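PDB 4YXT: polyketide biosynthesis 3-hydroxy-3-methylglutaryl-ACP synthase PksG from Bacillus subtilis, which catalyses the aldol condensation of an acetyl group carried on an acyl carrier protein with a beta-ketothioester polyketide intermediate during bacillaene biosynthesis. Local coordinates for residues A[10-14]-A[354-358]; A[88-92]-A[106-110]; A[137-143]-A[171-177]; A[286-290]-A[307-313]. The protein carries 1 engineered substitution. All blocks are in the same frame, centred on the assembly; numbering follows the deposited sequence.

Contact 1 (A[10-14]-A[354-358]); sequences NVFGG and KHLDR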
loop_
_atom_site.group_PDB
_atom_site.type_symbol
_atom_site.label_atom_id
_atom_site.label_comp_id
_atom_site.label_asym_id
_atom_site.label_seq_id
_atom_site.Cartn_x
_atom_site.Cartn_y
_atom_site.Cartn_z
ATOM N N ASN A 10 18.097 -9.485 2.660
ATOM C CA ASN A 10 18.288 -10.784 2.070
ATOM C C ASN A 10 17.418 -11.019 0.856
ATOM O O ASN A 10 16.304 -10.563 0.785
ATOM C CB ASN A 10 18.034 -11.903 3.069
ATOM C CG ASN A 10 18.430 -13.264 2.499
ATOM O OD1 ASN A 10 19.453 -13.374 1.849
ATOM N ND2 ASN A 10 17.614 -14.233 2.646
ATOM N N VAL A 11 17.935 -11.794 -0.078
ATOM C CA VAL A 11 17.332 -11.952 -1.385
ATOM C C VAL A 11 16.927 -13.374 -1.432
ATOM O O VAL A 11 17.698 -14.163 -0.964
ATOM C CB VAL A 11 18.395 -11.736 -2.514
ATOM C CG1 VAL A 11 17.876 -12.116 -3.897
ATOM C CG2 VAL A 11 18.858 -10.304 -2.520
ATOM N N PHE A 12 15.716 -13.651 -1.937
ATOM C CA PHE A 12 15.295 -14.960 -2.454
ATOM C C PHE A 12 14.968 -14.837 -3.940
ATOM O O PHE A 12 13.936 -14.230 -4.325
ATOM C CB PHE A 12 14.034 -15.482 -1.788
ATOM C CG PHE A 12 13.730 -16.921 -2.131
ATOM C CD1 PHE A 12 14.488 -17.942 -1.583
ATOM C CD2 PHE A 12 12.706 -17.256 -3.006
ATOM C CE1 PHE A 12 14.240 -19.282 -1.884
ATOM C CE2 PHE A 12 12.450 -18.594 -3.302
ATOM C CZ PHE A 12 13.226 -19.605 -2.742
ATOM N N GLY A 13 15.846 -15.413 -4.766
ATOM C CA GLY A 13 15.684 -15.443 -6.223
ATOM C C GLY A 13 15.274 -16.785 -6.787
ATOM O O GLY A 13 15.745 -17.188 -7.835
ATOM N N GLY A 14 14.372 -17.461 -6.096
ATOM C CA GLY A 14 13.676 -18.607 -6.647
ATOM C C GLY A 14 14.370 -19.890 -6.238
ATOM O O GLY A 14 15.509 -19.886 -5.773
ATOM N N LYS A 354 25.816 -17.650 -2.960
ATOM C CA LYS A 354 25.752 -19.109 -2.717
ATOM C C LYS A 354 24.303 -19.600 -2.896
ATOM O O LYS A 354 23.997 -20.599 -3.579
ATOM C CB LYS A 354 26.295 -19.349 -1.312
ATOM C CG LYS A 354 26.634 -20.758 -0.889
ATOM C CD LYS A 354 27.101 -20.740 0.578
ATOM C CE LYS A 354 26.547 -21.909 1.374
ATOM N NZ LYS A 354 25.052 -21.985 1.451
ATOM N N HIS A 355 23.353 -18.874 -2.346
ATOM C CA HIS A 355 21.989 -19.301 -2.596
ATOM C C HIS A 355 21.615 -19.339 -4.096
ATOM O O HIS A 355 20.971 -20.278 -4.588
ATOM C CB HIS A 355 21.009 -18.420 -1.813
ATOM C CG HIS A 355 19.668 -18.356 -2.450
ATOM N ND1 HIS A 355 19.127 -17.181 -2.932
ATOM C CD2 HIS A 355 18.789 -19.333 -2.755
ATOM C CE1 HIS A 355 17.958 -17.440 -3.490
ATOM N NE2 HIS A 355 17.740 -18.738 -3.414
ATOM N N LEU A 356 21.986 -18.294 -4.841
ATOM C CA LEU A 356 21.668 -18.259 -6.258
ATOM C C LEU A 356 22.358 -19.426 -7.017
ATOM O O LEU A 356 21.764 -20.050 -7.938
ATOM C CB LEU A 356 22.103 -16.933 -6.862
ATOM C CG LEU A 356 21.382 -15.669 -6.345
ATOM C CD1 LEU A 356 22.023 -14.417 -6.894
ATOM C CD2 LEU A 356 19.932 -15.697 -6.702
ATOM N N ASP A 357 23.604 -19.724 -6.634
ATOM C CA ASP A 357 24.255 -20.922 -7.200
ATOM C C ASP A 357 23.484 -22.256 -6.982
ATOM O O ASP A 357 23.705 -23.182 -7.746
ATOM C CB ASP A 357 25.675 -21.114 -6.668
ATOM C CG ASP A 357 26.568 -19.926 -6.899
ATOM O OD1 ASP A 357 26.357 -19.158 -7.877
ATOM O OD2 ASP A 357 27.484 -19.752 -6.075
ATOM N N ARG A 358 22.602 -22.373 -5.970
ATOM C CA ARG A 358 21.973 -23.686 -5.673
ATOM C C ARG A 358 20.613 -23.886 -6.241
ATOM O O ARG A 358 19.953 -24.863 -5.893
ATOM C CB ARG A 358 21.903 -23.994 -4.174
ATOM C CG ARG A 358 22.950 -23.272 -3.345
ATOM C CD ARG A 358 23.674 -24.164 -2.343
ATOM N NE ARG A 358 25.087 -23.790 -2.234
ATOM C CZ ARG A 358 25.929 -24.244 -1.305
ATOM N NH1 ARG A 358 25.526 -25.088 -0.364
ATOM N NH2 ARG A 358 27.196 -23.845 -1.311
#
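The imidazole of H355 and the backbone from F12 to G14 make most of this contact, where the C-terminal part of helix 352-357 meets the end of strand 5-12. Polar contact across it is slight. H355 NE2 donates to G14 O at 3.4 Å, a weak bond bent to 149° at the hydrogen, and the acceptor lies at the edge of the imidazole, near its plane. At that edge G13 N also comes close, 3.2 Å from H355 CE1.

The F12 and H355 rings lie nearly parallel, their planes 16° apart, but are slid past each other with centroids 5.2 Å apart and barely overlap. The nearest ring atoms are F12 CD1 and H355 NE2, 3.8 Å apart. H355 CG stands anti to the backbone N (chi1 154°), which carries the imidazole across to the strand. F12 has another aromatic partner, meeting F54 of helix 51-64 edge-to-face.

Apolar packing completes the contact: L356 CD2 reaches the bare CA of G13 at 4.3 Å, while V11 packs on L304 and A307 of helix 301-312. The contact thus joins an N-terminal strand of the thiolase-like core sheet to a helix of the C-terminal half of the chain, away from the active-site residues. H355 ND1 is buried without a partner in the model, which is consistent with a neutral imidazole protonated at NE2 and held mainly by packing.

Contact 2 (A[88-92]-A[106-110]); sequences GKSLS and RLFEV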
loop_
_atom_site.group_PDB
_atom_site.type_symbol
_atom_site.label_atom_id
_atom_site.label_comp_id
_atom_site.label_asym_id
_atom_site.label_seq_id
_atom_site.Cartn_x
_atom_site.Cartn_y
_atom_site.Cartn_z
ATOM N N GLY A 88 -8.231 -7.166 -0.912
ATOM C CA GLY A 88 -8.227 -6.575 0.425
ATOM C C GLY A 88 -7.207 -7.172 1.382
ATOM O O GLY A 88 -6.416 -6.468 1.991
ATOM N N LYS A 89 -7.219 -8.488 1.505
ATOM C CA LYS A 89 -6.278 -9.194 2.362
ATOM C C LYS A 89 -4.834 -9.104 1.834
ATOM O O LYS A 89 -4.495 -9.606 0.758
ATOM C CB LYS A 89 -6.705 -10.644 2.500
ATOM C CG LYS A 89 -6.048 -11.403 3.635
ATOM C CD LYS A 89 -6.518 -12.852 3.557
ATOM C CE LYS A 89 -5.807 -13.773 4.534
ATOM N NZ LYS A 89 -6.133 -13.431 5.938
ATOM N N SER A 90 -3.969 -8.459 2.602
ATOM C CA SER A 90 -2.611 -8.331 2.172
ATOM C C SER A 90 -1.710 -9.554 2.414
ATOM O O SER A 90 -1.894 -10.362 3.323
ATOM C CB SER A 90 -1.931 -7.108 2.839
ATOM O OG SER A 90 -1.618 -7.406 4.149
ATOM N N LEU A 91 -0.691 -9.636 1.589
ATOM C CA LEU A 91 0.328 -10.638 1.756
ATOM C C LEU A 91 0.902 -10.622 3.157
ATOM O O LEU A 91 1.397 -11.678 3.635
ATOM C CB LEU A 91 1.442 -10.399 0.736
ATOM C CG LEU A 91 1.051 -10.586 -0.703
ATOM C CD1 LEU A 91 2.111 -10.074 -1.698
ATOM C CD2 LEU A 91 0.790 -12.093 -0.892
ATOM N N SER A 92 0.956 -9.429 3.770
ATOM C CA SER A 92 1.591 -9.276 5.072
ATOM C C SER A 92 0.943 -10.090 6.218
ATOM O O SER A 92 1.594 -10.360 7.236
ATOM C CB SER A 92 1.656 -7.799 5.499
ATOM O OG SER A 92 2.500 -7.048 4.626
ATOM N N ARG A 106 1.902 -3.348 13.077
ATOM C CA ARG A 106 1.127 -3.007 11.863
ATOM C C ARG A 106 1.548 -3.826 10.668
ATOM O O ARG A 106 2.766 -3.941 10.384
ATOM C CB ARG A 106 1.265 -1.580 11.476
ATOM C CG ARG A 106 1.007 -0.615 12.588
ATOM C CD ARG A 106 1.190 0.771 12.012
ATOM N NE ARG A 106 0.740 1.831 12.885
ATOM C CZ ARG A 106 1.533 2.729 13.475
ATOM N NH1 ARG A 106 2.855 2.682 13.314
ATOM N NH2 ARG A 106 0.981 3.659 14.253
ATOM N N LEU A 107 0.529 -4.304 9.933
ATOM C CA LEU A 107 0.655 -5.145 8.737
ATOM C C LEU A 107 -0.165 -4.516 7.581
ATOM O O LEU A 107 -1.379 -4.267 7.762
ATOM C CB LEU A 107 -0.067 -6.461 8.994
ATOM C CG LEU A 107 0.401 -7.256 10.181
ATOM C CD1 LEU A 107 -0.542 -8.391 10.561
ATOM C CD2 LEU A 107 1.782 -7.750 9.816
ATOM N N PHE A 108 0.470 -4.277 6.441
ATOM C CA PHE A 108 -0.230 -3.864 5.218
ATOM C C PHE A 108 0.648 -4.000 3.974
ATOM O O PHE A 108 1.831 -4.345 4.062
ATOM C CB PHE A 108 -0.800 -2.425 5.305
ATOM C CG PHE A 108 0.234 -1.365 5.657
ATOM C CD1 PHE A 108 0.540 -1.107 6.964
ATOM C CD2 PHE A 108 0.929 -0.704 4.662
ATOM C CE1 PHE A 108 1.433 -0.140 7.305
ATOM C CE2 PHE A 108 1.847 0.280 4.981
ATOM C CZ PHE A 108 2.096 0.562 6.313
ATOM N N GLU A 109 0.039 -3.747 2.817
ATOM C CA GLU A 109 0.636 -3.925 1.583
ATOM C C GLU A 109 0.646 -2.573 0.912
ATOM O O GLU A 109 -0.307 -1.777 1.084
ATOM C CB GLU A 109 -0.284 -4.889 0.741
ATOM C CG GLU A 109 0.364 -5.535 -0.447
ATOM C CD GLU A 109 -0.503 -6.646 -1.129
ATOM O OE1 GLU A 109 -0.912 -7.709 -0.509
ATOM O OE2 GLU A 109 -0.692 -6.466 -2.346
ATOM N N VAL A 110 1.678 -2.360 0.081
ATOM C CA VAL A 110 1.853 -1.155 -0.685
ATOM C C VAL A 110 2.075 -1.486 -2.153
ATOM O O VAL A 110 2.801 -2.446 -2.480
ATOM C CB VAL A 110 3.070 -0.334 -0.186
ATOM C CG1 VAL A 110 3.431 0.689 -1.222
ATOM C CG2 VAL A 110 2.680 0.388 1.076
HETATM O O HOH W 1 -2.677 -9.561 -1.645
#
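E109 OE1 is gripped by two donors: the backbone N of L91 at 2.9 Å, and a water at 2.8 Å that also donates to K89 O. The L91 bond is straight, 167° at the hydrogen, and meets OE1 nearly head-on along its C-O bond. With CG anti to the backbone N (chi1 -162°) and the chain extended beyond it, E109 stretches from strand 106-111 to the start of helix 91-99. On the way its CB passes S90 CB at 3.5 Å, and OE1 ends beside L91 CG.

S92 OG makes the second direct bond, donating to F108 O at 2.8 Å from well above the carbonyl plane, 56° out of it; the same hydroxyl pairs with T79 OG1 of the adjacent strand 74-80. S90 is the N-cap of the helix, although its bond from S92 N to OG is weak at 3.3 Å. Its stronger polar partner is Q112 of the second subunit. Further along the helix, S92 O rests 3.7 Å from L107 CD2.

These bonds tie helix to strand within the beta-alpha-beta unit of strand 74-80, helix 91-99 and strand 106-111, at the dimer interface where the sheet continues into the other chain. E109 OE2 forms a salt bridge with K111 of the second subunit. With both carboxylate oxygens engaged, one at a helix start and the other by a lysine, buried E109 is probably ionised and its rotation fixed.

Contact 3 (A[137-143]-A[171-177]); sequences KALVIAS and GAVAVLV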
loop_
_atom_site.group_PDB
_atom_site.type_symbol
_atom_site.label_atom_id
_atom_site.label_comp_id
_atom_site.label_asym_id
_atom_site.label_seq_id
_atom_site.Cartn_x
_atom_site.Cartn_y
_atom_site.Cartn_z
ATOM N N LYS A 137 11.544 -1.835 15.212
ATOM C CA LYS A 137 12.123 -2.064 13.900
ATOM C C LYS A 137 10.953 -2.231 12.924
ATOM O O LYS A 137 9.783 -2.354 13.327
ATOM C CB LYS A 137 12.999 -3.322 13.990
ATOM C CG LYS A 137 14.294 -3.124 14.718
ATOM C CD LYS A 137 14.713 -4.310 15.550
ATOM C CE LYS A 137 16.189 -4.659 15.439
ATOM N NZ LYS A 137 17.120 -3.549 15.789
ATOM N N ALA A 138 11.263 -2.207 11.652
ATOM C CA ALA A 138 10.309 -2.521 10.608
ATOM C C ALA A 138 10.952 -3.536 9.699
ATOM O O ALA A 138 12.173 -3.529 9.470
ATOM C CB ALA A 138 9.980 -1.255 9.818
ATOM N N LEU A 139 10.110 -4.373 9.127
ATOM C CA LEU A 139 10.467 -5.285 8.085
ATOM C C LEU A 139 9.682 -4.920 6.804
ATOM O O LEU A 139 8.476 -4.780 6.836
ATOM C CB LEU A 139 10.093 -6.667 8.545
ATOM C CG LEU A 139 10.532 -7.828 7.679
ATOM C CD1 LEU A 139 12.034 -7.888 7.388
ATOM C CD2 LEU A 139 10.104 -9.048 8.410
ATOM N N VAL A 140 10.413 -4.677 5.717
ATOM C CA VAL A 140 9.836 -4.371 4.449
ATOM C C VAL A 140 10.280 -5.502 3.580
ATOM O O VAL A 140 11.461 -5.863 3.559
ATOM C CB VAL A 140 10.367 -3.038 3.851
ATOM C CG1 VAL A 140 9.721 -2.750 2.515
ATOM C CG2 VAL A 140 10.113 -1.887 4.782
ATOM N N ILE A 141 9.323 -6.044 2.858
ATOM C CA ILE A 141 9.547 -7.149 2.006
ATOM C C ILE A 141 8.932 -6.799 0.631
ATOM O O ILE A 141 7.751 -6.607 0.522
ATOM C CB ILE A 141 8.833 -8.387 2.558
ATOM C CG1 ILE A 141 9.397 -8.768 3.920
ATOM C CG2 ILE A 141 8.960 -9.539 1.567
ATOM C CD1 ILE A 141 8.878 -10.098 4.439
ATOM N N ALA A 142 9.762 -6.696 -0.391
ATOM C CA ALA A 142 9.285 -6.585 -1.733
ATOM C C ALA A 142 9.295 -7.986 -2.403
ATOM O O ALA A 142 10.330 -8.597 -2.484
ATOM C CB ALA A 142 10.131 -5.585 -2.485
ATOM N N SER A 143 8.128 -8.466 -2.867
ATOM C CA SER A 143 7.902 -9.814 -3.447
ATOM C C SER A 143 7.047 -9.700 -4.728
ATOM O O SER A 143 5.898 -9.262 -4.689
ATOM C CB SER A 143 7.164 -10.680 -2.394
ATOM O OG SER A 143 7.231 -12.107 -2.623
ATOM N N GLY A 171 11.118 -13.037 -7.624
ATOM C CA GLY A 171 12.108 -12.766 -6.610
ATOM C C GLY A 171 11.467 -12.045 -5.465
ATOM O O GLY A 171 10.315 -11.614 -5.586
ATOM N N ALA A 172 12.217 -11.929 -4.360
ATOM C CA ALA A 172 11.809 -11.139 -3.221
ATOM C C ALA A 172 13.039 -10.722 -2.510
ATOM O O ALA A 172 14.050 -11.436 -2.532
ATOM C CB ALA A 172 10.857 -11.887 -2.281
ATOM N N VAL A 173 12.982 -9.521 -1.964
ATOM C CA VAL A 173 14.027 -8.997 -1.107
ATOM C C VAL A 173 13.394 -8.483 0.206
ATOM O O VAL A 173 12.410 -7.723 0.180
ATOM C CB VAL A 173 14.808 -7.818 -1.739
ATOM C CG1 VAL A 173 15.962 -7.364 -0.827
ATOM C CG2 VAL A 173 15.396 -8.156 -3.085
ATOM N N ALA A 174 13.970 -8.876 1.336
ATOM C CA ALA A 174 13.419 -8.528 2.608
ATOM C C ALA A 174 14.437 -7.626 3.223
ATOM O O ALA A 174 15.635 -7.908 3.161
ATOM C CB ALA A 174 13.203 -9.779 3.444
ATOM N N VAL A 175 13.985 -6.527 3.799
ATOM C CA VAL A 175 14.840 -5.508 4.332
ATOM C C VAL A 175 14.351 -5.195 5.761
ATOM O O VAL A 175 13.215 -4.760 5.932
ATOM C CB VAL A 175 14.729 -4.216 3.485
ATOM C CG1 VAL A 175 15.513 -3.071 4.102
ATOM C CG2 VAL A 175 15.173 -4.366 2.022
ATOM N N LEU A 176 15.235 -5.374 6.752
ATOM C CA LEU A 176 15.029 -5.006 8.132
ATOM C C LEU A 176 15.541 -3.622 8.409
ATOM O O LEU A 176 16.683 -3.347 8.183
ATOM C CB LEU A 176 15.805 -5.963 9.040
ATOM C CG LEU A 176 15.543 -5.832 10.550
ATOM C CD1 LEU A 176 14.180 -6.374 10.970
ATOM C CD2 LEU A 176 16.663 -6.543 11.300
ATOM N N VAL A 177 14.680 -2.754 8.923
ATOM C CA VAL A 177 14.935 -1.354 9.036
ATOM C C VAL A 177 14.891 -1.039 10.530
ATOM O O VAL A 177 13.993 -1.510 11.285
ATOM C CB VAL A 177 13.891 -0.529 8.244
ATOM C CG1 VAL A 177 14.126 0.955 8.372
ATOM C CG2 VAL A 177 13.868 -0.934 6.764
#
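A138, V140 and A142 form hydrogen-bonded pairs with V177, V175 and V173, joining two antiparallel neighbours in the core sheet of the thiolase-like fold. Six backbone bonds run between them, the shortest from V175 N to V140 O at 2.6 Å, and the bond from V140 N to V175 O is straight at 180°. At the intervening pairs the CA-H groups of L139, I141, A172, A174 and L176 make bent CA-H...O contacts with carbonyl oxygens across the ladder.

Side chains pack most closely toward the S143 end, where small residues face each other. The CA atoms of S143 and A172 come within 4.1 Å, and A172 CA lies only 3.0 Å from A142 O. Nearby, I141 CG1 rests on A174 CB at 4.0 Å; on this face I141 and A174 both lie against A59 of helix 51-64. The opposite face, bearing A142 and V173, meets A300.

Toward the other end the side chains stand further apart, although the backbone bonds stay short. L139 CD1 and L176 CD1 are 4.4 Å apart, and V140 CG2 lies equally far from V177 CG2. K137 is partly exposed; its CB lies alongside V177 O at 3.4 Å, and its bent chain takes NZ to a salt bridge with E7 of strand 5-12. At the compact end, by contrast, S143 turns OG anti to its own N (chi1 -162°), where the hydroxyl bonds to P51 O and touches A172 CB at 3.6 Å.

Contact 4 (A[286-290]-A[307-313]); sequences PGLNY and ASTIDQG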
loop_
_atom_site.group_PDB
_atom_site.type_symbol
_atom_site.label_atom_id
_atom_site.label_comp_id
_atom_site.label_asym_id
_atom_site.label_seq_id
_atom_site.Cartn_x
_atom_site.Cartn_y
_atom_site.Cartn_z
ATOM N N PRO A 286 29.065 -3.426 -10.396
ATOM C CA PRO A 286 28.802 -4.324 -9.234
ATOM C C PRO A 286 27.274 -4.607 -8.920
ATOM O O PRO A 286 26.853 -5.783 -8.685
ATOM C CB PRO A 286 29.503 -3.598 -8.091
ATOM C CG PRO A 286 30.657 -2.886 -8.786
ATOM C CD PRO A 286 30.080 -2.417 -10.086
ATOM N N GLY A 287 26.460 -3.555 -9.003
ATOM C CA GLY A 287 25.038 -3.664 -8.713
ATOM C C GLY A 287 24.261 -4.554 -9.647
ATOM O O GLY A 287 23.239 -5.062 -9.245
ATOM N N LEU A 288 24.768 -4.798 -10.869
ATOM C CA LEU A 288 24.021 -5.577 -11.876
ATOM C C LEU A 288 24.219 -7.073 -11.774
ATOM O O LEU A 288 23.478 -7.828 -12.391
ATOM C CB LEU A 288 24.408 -5.151 -13.312
ATOM C CG LEU A 288 23.849 -3.838 -13.868
ATOM C CD1 LEU A 288 24.375 -2.670 -13.055
ATOM C CD2 LEU A 288 24.273 -3.657 -15.308
ATOM N N ASN A 289 25.235 -7.501 -11.033
ATOM C CA ASN A 289 25.547 -8.909 -10.909
ATOM C C ASN A 289 24.352 -9.812 -10.575
ATOM O O ASN A 289 24.038 -10.741 -11.351
ATOM C CB ASN A 289 26.651 -9.092 -9.886
ATOM C CG ASN A 289 27.204 -10.515 -9.858
ATOM O OD1 ASN A 289 26.523 -11.469 -9.548
ATOM N ND2 ASN A 289 28.461 -10.630 -10.166
ATOM N N TYR A 290 23.641 -9.555 -9.471
ATOM C CA TYR A 290 22.512 -10.455 -9.103
ATOM C C TYR A 290 21.294 -10.260 -10.006
ATOM O O TYR A 290 20.528 -11.179 -10.312
ATOM C CB TYR A 290 22.095 -10.253 -7.647
ATOM C CG TYR A 290 23.141 -10.547 -6.653
ATOM C CD1 TYR A 290 24.195 -11.422 -6.943
ATOM C CD2 TYR A 290 23.101 -9.963 -5.404
ATOM C CE1 TYR A 290 25.168 -11.693 -6.018
ATOM C CE2 TYR A 290 24.084 -10.231 -4.457
ATOM C CZ TYR A 290 25.119 -11.099 -4.752
ATOM O OH TYR A 290 26.124 -11.356 -3.802
ATOM N N ALA A 307 21.689 -4.687 -2.854
ATOM C CA ALA A 307 22.322 -5.889 -2.286
ATOM C C ALA A 307 23.526 -6.353 -3.121
ATOM O O ALA A 307 24.591 -6.694 -2.581
ATOM C CB ALA A 307 21.305 -7.011 -2.216
ATOM N N SER A 308 23.349 -6.331 -4.442
ATOM C CA SER A 308 24.404 -6.746 -5.360
ATOM C C SER A 308 25.586 -5.844 -5.193
ATOM O O SER A 308 26.690 -6.356 -5.124
ATOM C CB SER A 308 23.947 -6.787 -6.824
ATOM O OG SER A 308 24.938 -7.423 -7.678
ATOM N N THR A 309 25.348 -4.525 -5.072
ATOM C CA THR A 309 26.408 -3.522 -4.913
ATOM C C THR A 309 27.191 -3.712 -3.603
ATOM O O THR A 309 28.455 -3.570 -3.538
ATOM C CB THR A 309 25.831 -2.083 -4.905
ATOM O OG1 THR A 309 25.234 -1.757 -6.175
ATOM C CG2 THR A 309 26.890 -1.057 -4.555
ATOM N N ILE A 310 26.435 -4.009 -2.554
ATOM C CA ILE A 310 27.016 -4.245 -1.253
ATOM C C ILE A 310 27.803 -5.543 -1.214
ATOM O O ILE A 310 28.861 -5.539 -0.676
ATOM C CB ILE A 310 25.986 -4.178 -0.106
ATOM C CG1 ILE A 310 25.441 -2.748 0.003
ATOM C CG2 ILE A 310 26.657 -4.564 1.215
ATOM C CD1 ILE A 310 24.127 -2.629 0.698
ATOM N N ASP A 311 27.319 -6.644 -1.787
ATOM C CA ASP A 311 28.102 -7.878 -1.809
ATOM C C ASP A 311 29.318 -7.793 -2.752
ATOM O O ASP A 311 30.389 -8.261 -2.410
ATOM C CB ASP A 311 27.246 -9.112 -2.162
ATOM C CG ASP A 311 26.420 -9.631 -0.960
ATOM O OD1 ASP A 311 26.446 -8.998 0.122
ATOM O OD2 ASP A 311 25.732 -10.675 -1.097
ATOM N N GLN A 312 29.172 -7.164 -3.914
ATOM C CA GLN A 312 30.211 -7.244 -4.944
ATOM C C GLN A 312 31.156 -6.074 -4.961
ATOM O O GLN A 312 32.222 -6.171 -5.541
ATOM C CB GLN A 312 29.580 -7.457 -6.310
ATOM C CG GLN A 312 28.604 -8.623 -6.349
ATOM C CD GLN A 312 29.262 -9.963 -6.108
ATOM O OE1 GLN A 312 28.713 -10.842 -5.413
ATOM N NE2 GLN A 312 30.451 -10.135 -6.668
ATOM N N GLY A 313 30.837 -4.999 -4.257
ATOM C CA GLY A 313 31.620 -3.781 -4.354
ATOM C C GLY A 313 32.702 -3.734 -3.308
ATOM O O GLY A 313 32.846 -4.644 -2.561
HETATM O O HOH W 2 26.968 -1.137 -8.257
#
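G287 and T309 bring the two backbones together, their CA atoms 4.0 Å apart where the short helical turn at 286-288 meets the C-terminal part of helix 301-312. Just beside them S308 OG works both ways: it donates to P286 O at 2.7 Å, in the carbonyl plane, and accepts from Y290 N at 3.1 Å. Its torsion, with OG anti to the backbone N (chi1 -170°), sets the hydroxyl between these two partners, and S308 CB is pressed to 3.1 Å from G287 O.

S308 OG also lies over one face of the Y290 ring, offset toward its rim, and Y290 CD2 is 3.6 Å from S308 CB. In the thiolase-like fold of this family, helix 301-312 packs here on strands 246-249 and 319-327 of the sheet, through T309 and I310, while Y290 also touches I352 and L356 of helix 352-357.

At the far end of the ring Y290 OH donates to D311 OD2 at 2.8 Å, and OD2 receives it on its anti lone pair, the one turned away from the other carboxylate oxygen. The carboxylate meets the ring edge almost perpendicularly, the planes at 84°. Q312 bends at chi2 and stacks its amide on that of N289, the planes 20° apart. On the G287 side, a water donates to T309 OG1 at 2.8 Å and accepts a weak bond from G287 N; T309 OG1 is also bonded to A305 O.

Overall arrangement
From the N terminus, residues 10-14 open the longest loop, which contact 1 closes at 354-358. The other three contacts all nest inside it and follow one another in series without crossing. Contact 2 closes a short loop through helix 91-99 at the dimer interface, contact 3 then pairs strands 137-145 and 170-178, and contact 4 closes a helical loop in the C-terminal half. Contacts 1 and 3 are joined directly, since strands 5-12 and 170-178 are sheet neighbours. Contact 1 also touches contact 4, strand 5-12 meeting helix 301-312 and helix 352-357 meeting the 286-290 turn. Contacts 2 and 4 lie on opposite sides of the chain's centre, their centres about 29 Å apart.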